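Local coordinates for protein DNA polymerase beta (Leishmania infantum, PDB 4P4O) that probably fills gaps in DNA during base excision repair, adding deoxyribonucleotides to a DNA 3' end as a type-X family DNA polymerase that uses magnesium, at residues E153-Q158 with G195-I200; F179-C184 with A199-T204. All blocks are in the same frame, centred on the assembly; numbering follows the deposited sequence.

Contact 1 (E153-Q158 with G195-I200). With MG (magnesium ion), chain G; D3T (2',3'-dideoxy-thymidine-5'-triphosphate), chain E.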
loop_
_atom_site.group_PDB
_atom_site.type_symbol
_atom_site.label_atom_id
_atom_site.label_comp_id
_atom_site.label_asym_id
_atom_site.label_seq_id
_atom_site.Cartn_x
_atom_site.Cartn_y
_atom_site.Cartn_z
ATOM N N GLU A 153 15.494 0.440 7.903
ATOM C CA GLU A 153 16.367 1.422 7.265
ATOM C C GLU A 153 15.593 2.168 6.180
ATOM O O GLU A 153 14.919 1.554 5.360
ATOM C CB GLU A 153 17.601 0.738 6.670
ATOM C CG GLU A 153 18.618 0.286 7.712
ATOM C CD GLU A 153 19.537 1.415 8.171
ATOM O OE1 GLU A 153 20.746 1.165 8.292
ATOM O OE2 GLU A 153 19.062 2.551 8.399
ATOM N N LYS A 154 15.673 3.491 6.193
ATOM C CA LYS A 154 15.018 4.282 5.168
ATOM C C LYS A 154 15.784 4.192 3.864
ATOM O O LYS A 154 16.999 4.033 3.861
ATOM C CB LYS A 154 14.878 5.739 5.615
ATOM C CG LYS A 154 13.858 5.915 6.720
ATOM C CD LYS A 154 12.617 5.075 6.421
ATOM C CE LYS A 154 11.585 5.177 7.526
ATOM N NZ LYS A 154 11.028 6.554 7.611
ATOM N N ILE A 155 15.061 4.305 2.759
ATOM C CA ILE A 155 15.658 4.241 1.437
ATOM C C ILE A 155 15.935 5.644 0.900
ATOM O O ILE A 155 15.022 6.451 0.778
ATOM C CB ILE A 155 14.718 3.552 0.440
ATOM C CG1 ILE A 155 14.230 2.202 0.975
ATOM C CG2 ILE A 155 15.389 3.442 -0.929
ATOM C CD1 ILE A 155 13.223 1.537 0.044
ATOM N N PRO A 156 17.199 5.937 0.564
ATOM C CA PRO A 156 17.474 7.277 0.027
ATOM C C PRO A 156 16.937 7.413 -1.394
ATOM O O PRO A 156 16.996 6.446 -2.166
ATOM C CB PRO A 156 19.011 7.370 0.059
ATOM C CG PRO A 156 19.478 5.950 0.049
ATOM C CD PRO A 156 18.422 5.139 0.760
ATOM N N MET A 157 16.426 8.597 -1.723
ATOM C CA MET A 157 15.831 8.861 -3.032
ATOM C C MET A 157 16.646 8.323 -4.210
ATOM O O MET A 157 16.087 7.780 -5.172
ATOM C CB MET A 157 15.569 10.360 -3.226
ATOM C CG MET A 157 15.251 10.739 -4.679
ATOM S SD MET A 157 14.638 12.434 -4.920
ATOM C CE MET A 157 12.967 12.326 -4.247
ATOM N N GLN A 158 17.961 8.487 -4.142
ATOM C CA GLN A 158 18.816 8.048 -5.240
ATOM C C GLN A 158 18.744 6.537 -5.449
ATOM O O GLN A 158 18.838 6.067 -6.578
ATOM C CB GLN A 158 20.268 8.498 -5.048
ATOM C CG GLN A 158 21.169 8.118 -6.225
ATOM C CD GLN A 158 20.522 8.408 -7.583
ATOM O OE1 GLN A 158 20.083 9.534 -7.852
ATOM N NE2 GLN A 158 20.452 7.386 -8.442
ATOM N N GLY A 195 10.115 4.927 3.048
ATOM C CA GLY A 195 10.053 3.697 3.813
ATOM C C GLY A 195 10.064 2.441 2.946
ATOM O O GLY A 195 10.493 1.383 3.397
ATOM N N ASP A 196 9.587 2.549 1.707
ATOM C CA ASP A 196 9.500 1.384 0.830
ATOM C C ASP A 196 9.347 1.750 -0.641
ATOM O O ASP A 196 9.468 2.917 -1.024
ATOM C CB ASP A 196 8.357 0.464 1.265
ATOM C CG ASP A 196 6.991 1.131 1.159
ATOM O OD1 ASP A 196 6.818 1.965 0.257
ATOM O OD2 ASP A 196 6.094 0.821 1.969
ATOM N N VAL A 197 9.106 0.740 -1.469
ATOM C CA VAL A 197 8.903 0.969 -2.896
ATOM C C VAL A 197 7.479 0.593 -3.285
ATOM O O VAL A 197 7.099 -0.575 -3.204
ATOM C CB VAL A 197 9.922 0.189 -3.764
ATOM C CG1 VAL A 197 9.693 0.476 -5.243
ATOM C CG2 VAL A 197 11.344 0.550 -3.374
ATOM N N ASP A 198 6.696 1.596 -3.693
ATOM C CA ASP A 198 5.306 1.387 -4.091
ATOM C C ASP A 198 5.155 1.480 -5.587
ATOM O O ASP A 198 5.083 2.582 -6.134
ATOM C CB ASP A 198 4.403 2.430 -3.458
ATOM C CG ASP A 198 4.383 2.332 -1.967
ATOM O OD1 ASP A 198 3.928 1.299 -1.437
ATOM O OD2 ASP A 198 4.816 3.298 -1.328
ATOM N N ALA A 199 5.092 0.326 -6.247
ATOM C CA ALA A 199 5.019 0.296 -7.697
ATOM C C ALA A 199 3.606 0.053 -8.204
ATOM O O ALA A 199 2.832 -0.699 -7.594
ATOM C CB ALA A 199 5.967 -0.751 -8.262
ATOM N N ILE A 200 3.285 0.689 -9.331
ATOM C CA ILE A 200 2.055 0.385 -10.054
ATOM C C ILE A 200 2.462 -0.232 -11.361
ATOM O O ILE A 200 3.276 0.337 -12.086
ATOM C CB ILE A 200 1.226 1.643 -10.402
ATOM C CG1 ILE A 200 0.769 2.371 -9.143
ATOM C CG2 ILE A 200 0.006 1.271 -11.266
ATOM C CD1 ILE A 200 0.062 3.681 -9.454
HETATM MG MG MG G . 5.699 3.921 0.537
HETATM P PA D3T E . 2.940 3.924 2.366
HETATM O O1A D3T E . 4.119 3.270 1.735
HETATM O O2A D3T E . 2.626 3.266 3.712
HETATM O "O5'" D3T E . 1.674 3.730 1.371
HETATM C "C5'" D3T E . 1.710 3.895 0.043
HETATM C "C4'" D3T E . 0.597 4.648 -0.488
HETATM O "O4'" D3T E . -0.625 3.948 -0.121
HETATM C "C1'" D3T E . -1.559 4.852 0.381
HETATM N N1 D3T E . -2.159 4.408 1.595
HETATM C C6 D3T E . -1.343 3.922 2.536
HETATM C C2 D3T E . -3.478 4.493 1.826
HETATM O O2 D3T E . -4.247 4.959 0.958
HETATM N N3 D3T E . -4.007 4.078 2.990
HETATM C C4 D3T E . -3.213 3.579 3.945
HETATM O O4 D3T E . -3.763 3.158 5.168
HETATM C C5 D3T E . -1.853 3.488 3.746
HETATM C C5M D3T E . -0.913 2.933 4.840
HETATM C "C2'" D3T E . -0.847 6.143 0.628
HETATM C "C3'" D3T E . 0.527 5.965 0.175
HETATM O O3A D3T E . 3.201 5.430 2.629
HETATM P PB D3T E . 4.204 6.419 1.921
HETATM O O1B D3T E . 4.698 5.914 0.590
HETATM O O2B D3T E . 3.507 7.770 1.712
HETATM O O3B D3T E . 5.467 6.641 2.907
HETATM P PG D3T E . 6.716 5.715 3.099
HETATM O O1G D3T E . 6.822 4.577 2.169
HETATM O O2G D3T E . 6.664 5.227 4.536
HETATM O O3G D3T E . 7.950 6.601 2.905
HETATM O O HOH W 1 7.379 4.939 -0.872
#
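Ile-155 reaches across to the 195-200 segment with one methyl group: CD1 comes to rest 3.8 Å from Asp-196 CA, and the same carbon lies 4.0 Å from Val-197 CG2. Its chain is extended beyond the beta carbon (chi2 176°), which carries CD1 to the backbone of the opposite segment. Beside it the bent aliphatic chain of Lys-154 lies against Gly-195, CD over CA at 3.9 Å. Both touches are apolar; the polar link to the nucleotide starts at Gly-195 N, which donates a nearly straight bond (173°) to O3G of the dideoxythymidine triphosphate. The CB of Asp-196 points away from the 153-158 segment, and OD1 binds the magnesium ion at 2.3 Å; Asp-198 adds OD2 at 2.2 Å. One oxygen from each of the three phosphates and a water complete six ligands, and that water also donates to Asp-196 O. Asp-196 and Asp-198 are the DxD pair of the polymerase beta palm, with Asp-273 close to Asp-198 OD1. Shared coordination brings Asp-196 OD1 and Asp-198 OD2 within 2.9 Å, a closeness of negative groups that the magnesium charge probably makes tolerable.

Contact 2 (F179-C184 with A199-T204); sequences FSILIC and AILSRT
Phe-179 and Arg-203 form a non-hydrogen-bonded antiparallel pair, and Arg-203 CG sits over one face of the ring, 3.8 Å from its centroid in a CH-pi contact. A bend at chi3 (60°) folds the guanidinium back beside the ring, NH1 3.5 Å from Phe-179 CE1 and the two planes almost perpendicular (89°), while NH2 bonds to Pro-208 O. Inward on this face the packing is more deeply buried: Leu-201 CD1 meets Phe-179 CD2 and Ile-181 CD1, each at 3.9 Å, and Ile-183 CD1 presses on Ala-199 CB at 3.7 Å. Cys-171 of helix 157-175 closes over Phe-179, Ile-181 and Leu-201. The ladder belongs to the mixed sheet of the polymerase beta palm, a nucleotidyltransferase fold. Backbone bonds link Leu-182 with Ile-200 and Ser-180 with Ser-202, two for each pair; Ser-180 N to Ser-202 O is short at 2.7 Å but bent (135°). On the other face helix 282-290 covers Leu-182, Ile-200 and Ser-202, and Cys-184 SG packs against Ile-200 CD1 at 3.6 Å. A water donates to Ser-180 O and Ile-200 O; this water also bonds to Ser-202 OG. The partly exposed Ser-180/Thr-204 end is looser, Thr-204 CG2 staying 4.1 Å from Ser-180 CB.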
loop_
_atom_site.group_PDB
_atom_site.type_symbol
_atom_site.label_atom_id
_atom_site.label_comp_id
_atom_site.label_asym_id
_atom_site.label_seq_id
_atom_site.Cartn_x
_atom_site.Cartn_y
_atom_site.Cartn_z
ATOM N N PHE A 179 3.168 -2.902 -21.357
ATOM C CA PHE A 179 3.097 -2.681 -19.908
ATOM C C PHE A 179 3.949 -1.529 -19.423
ATOM O O PHE A 179 4.894 -1.114 -20.084
ATOM C CB PHE A 179 3.439 -3.954 -19.124
ATOM C CG PHE A 179 2.304 -4.928 -19.051
ATOM C CD1 PHE A 179 2.080 -5.829 -20.085
ATOM C CD2 PHE A 179 1.441 -4.921 -17.962
ATOM C CE1 PHE A 179 1.018 -6.727 -20.028
ATOM C CE2 PHE A 179 0.386 -5.809 -17.893
ATOM C CZ PHE A 179 0.171 -6.711 -18.926
ATOM N N SER A 180 3.609 -1.016 -18.251
ATOM C CA SER A 180 4.314 0.129 -17.710
ATOM C C SER A 180 4.444 0.026 -16.191
ATOM O O SER A 180 3.563 -0.503 -15.503
ATOM C CB SER A 180 3.598 1.420 -18.135
ATOM O OG SER A 180 4.069 2.529 -17.412
ATOM N N ILE A 181 5.561 0.526 -15.676
ATOM C CA ILE A 181 5.814 0.541 -14.244
ATOM C C ILE A 181 5.970 1.982 -13.815
ATOM O O ILE A 181 6.694 2.737 -14.449
ATOM C CB ILE A 181 7.140 -0.165 -13.890
ATOM C CG1 ILE A 181 6.970 -1.678 -13.845
ATOM C CG2 ILE A 181 7.641 0.320 -12.526
ATOM C CD1 ILE A 181 6.230 -2.167 -12.610
ATOM N N LEU A 182 5.306 2.370 -12.736
ATOM C CA LEU A 182 5.545 3.687 -12.144
ATOM C C LEU A 182 5.730 3.570 -10.630
ATOM O O LEU A 182 4.966 2.883 -9.947
ATOM C CB LEU A 182 4.390 4.646 -12.464
ATOM C CG LEU A 182 4.501 6.060 -11.880
ATOM C CD1 LEU A 182 5.560 6.901 -12.605
ATOM C CD2 LEU A 182 3.145 6.756 -11.905
ATOM N N ILE A 183 6.748 4.235 -10.106
ATOM C CA ILE A 183 6.944 4.265 -8.667
ATOM C C ILE A 183 6.221 5.464 -8.060
ATOM O O ILE A 183 6.350 6.593 -8.540
ATOM C CB ILE A 183 8.444 4.278 -8.291
ATOM C CG1 ILE A 183 9.168 3.114 -8.974
ATOM C CG2 ILE A 183 8.624 4.217 -6.775
ATOM C CD1 ILE A 183 8.633 1.758 -8.577
ATOM N N CYS A 184 5.448 5.210 -7.010
ATOM C CA CYS A 184 4.686 6.265 -6.363
ATOM C C CYS A 184 5.158 6.439 -4.925
ATOM O O CYS A 184 6.351 6.566 -4.682
ATOM C CB CYS A 184 3.184 5.956 -6.443
ATOM S SG CYS A 184 2.582 5.869 -8.166
ATOM N N ALA A 199 5.092 0.326 -6.247
ATOM C CA ALA A 199 5.019 0.296 -7.697
ATOM C C ALA A 199 3.606 0.053 -8.204
ATOM O O ALA A 199 2.832 -0.699 -7.594
ATOM C CB ALA A 199 5.967 -0.751 -8.262
ATOM N N ILE A 200 3.285 0.689 -9.331
ATOM C CA ILE A 200 2.055 0.385 -10.054
ATOM C C ILE A 200 2.462 -0.232 -11.361
ATOM O O ILE A 200 3.276 0.337 -12.086
ATOM C CB ILE A 200 1.226 1.643 -10.402
ATOM C CG1 ILE A 200 0.769 2.371 -9.143
ATOM C CG2 ILE A 200 0.006 1.271 -11.266
ATOM C CD1 ILE A 200 0.062 3.681 -9.454
ATOM N N LEU A 201 1.887 -1.398 -11.654
ATOM C CA LEU A 201 2.075 -2.061 -12.925
ATOM C C LEU A 201 0.762 -1.964 -13.703
ATOM O O LEU A 201 -0.301 -2.291 -13.185
ATOM C CB LEU A 201 2.475 -3.521 -12.694
ATOM C CG LEU A 201 2.545 -4.438 -13.925
ATOM C CD1 LEU A 201 3.685 -4.026 -14.907
ATOM C CD2 LEU A 201 2.668 -5.926 -13.495
ATOM N N SER A 202 0.831 -1.496 -14.943
ATOM C CA SER A 202 -0.382 -1.334 -15.727
ATOM C C SER A 202 -0.123 -1.398 -17.234
ATOM O O SER A 202 0.995 -1.199 -17.697
ATOM C CB SER A 202 -1.093 -0.029 -15.347
ATOM O OG SER A 202 -0.296 1.110 -15.632
ATOM N N ARG A 203 -1.169 -1.715 -17.987
ATOM C CA ARG A 203 -1.105 -1.665 -19.439
ATOM C C ARG A 203 -1.177 -0.222 -19.941
ATOM O O ARG A 203 -1.892 0.617 -19.390
ATOM C CB ARG A 203 -2.201 -2.545 -20.061
ATOM C CG ARG A 203 -2.004 -4.029 -19.754
ATOM C CD ARG A 203 -3.129 -4.895 -20.304
ATOM N NE ARG A 203 -3.234 -4.788 -21.752
ATOM C CZ ARG A 203 -2.550 -5.536 -22.608
ATOM N NH1 ARG A 203 -1.705 -6.456 -22.163
ATOM N NH2 ARG A 203 -2.711 -5.364 -23.915
ATOM N N THR A 204 -0.394 0.076 -20.966
ATOM C CA THR A 204 -0.381 1.417 -21.529
ATOM C C THR A 204 -1.705 1.742 -22.212
ATOM O O THR A 204 -2.558 0.871 -22.401
ATOM C CB THR A 204 0.715 1.559 -22.567
ATOM O OG1 THR A 204 0.440 0.657 -23.644
ATOM C CG2 THR A 204 2.081 1.226 -21.955
HETATM O O HOH W 2 2.028 1.670 -14.300
#

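How the contacts relate
Contacts 1 and 2 follow one another along strand 193-203, sharing Ala-199 and Ile-200, with centres about 16 Å apart. The strands paired with it, 155-156 and 179-183, are joined in the chain by helix 157-175. The contacts meet directly where Asp-198 O lies 2.8 Å from Cys-184 N, probably a hydrogen bond, and where Val-197 CG1 packs on Ile-183 CD1 at 3.7 Å. Contact 1 supplies both protein ligands of the magnesium ion and one backbone bond to the nucleotide. Contact 2 lies farther along the strand: the Cys-184 side chain is about 8 Å from the magnesium ion and about 7 Å from the triphosphate. The Cys-184 to Asp-198 bond ties strand 179-183 to the metal-binding part of strand 193-203.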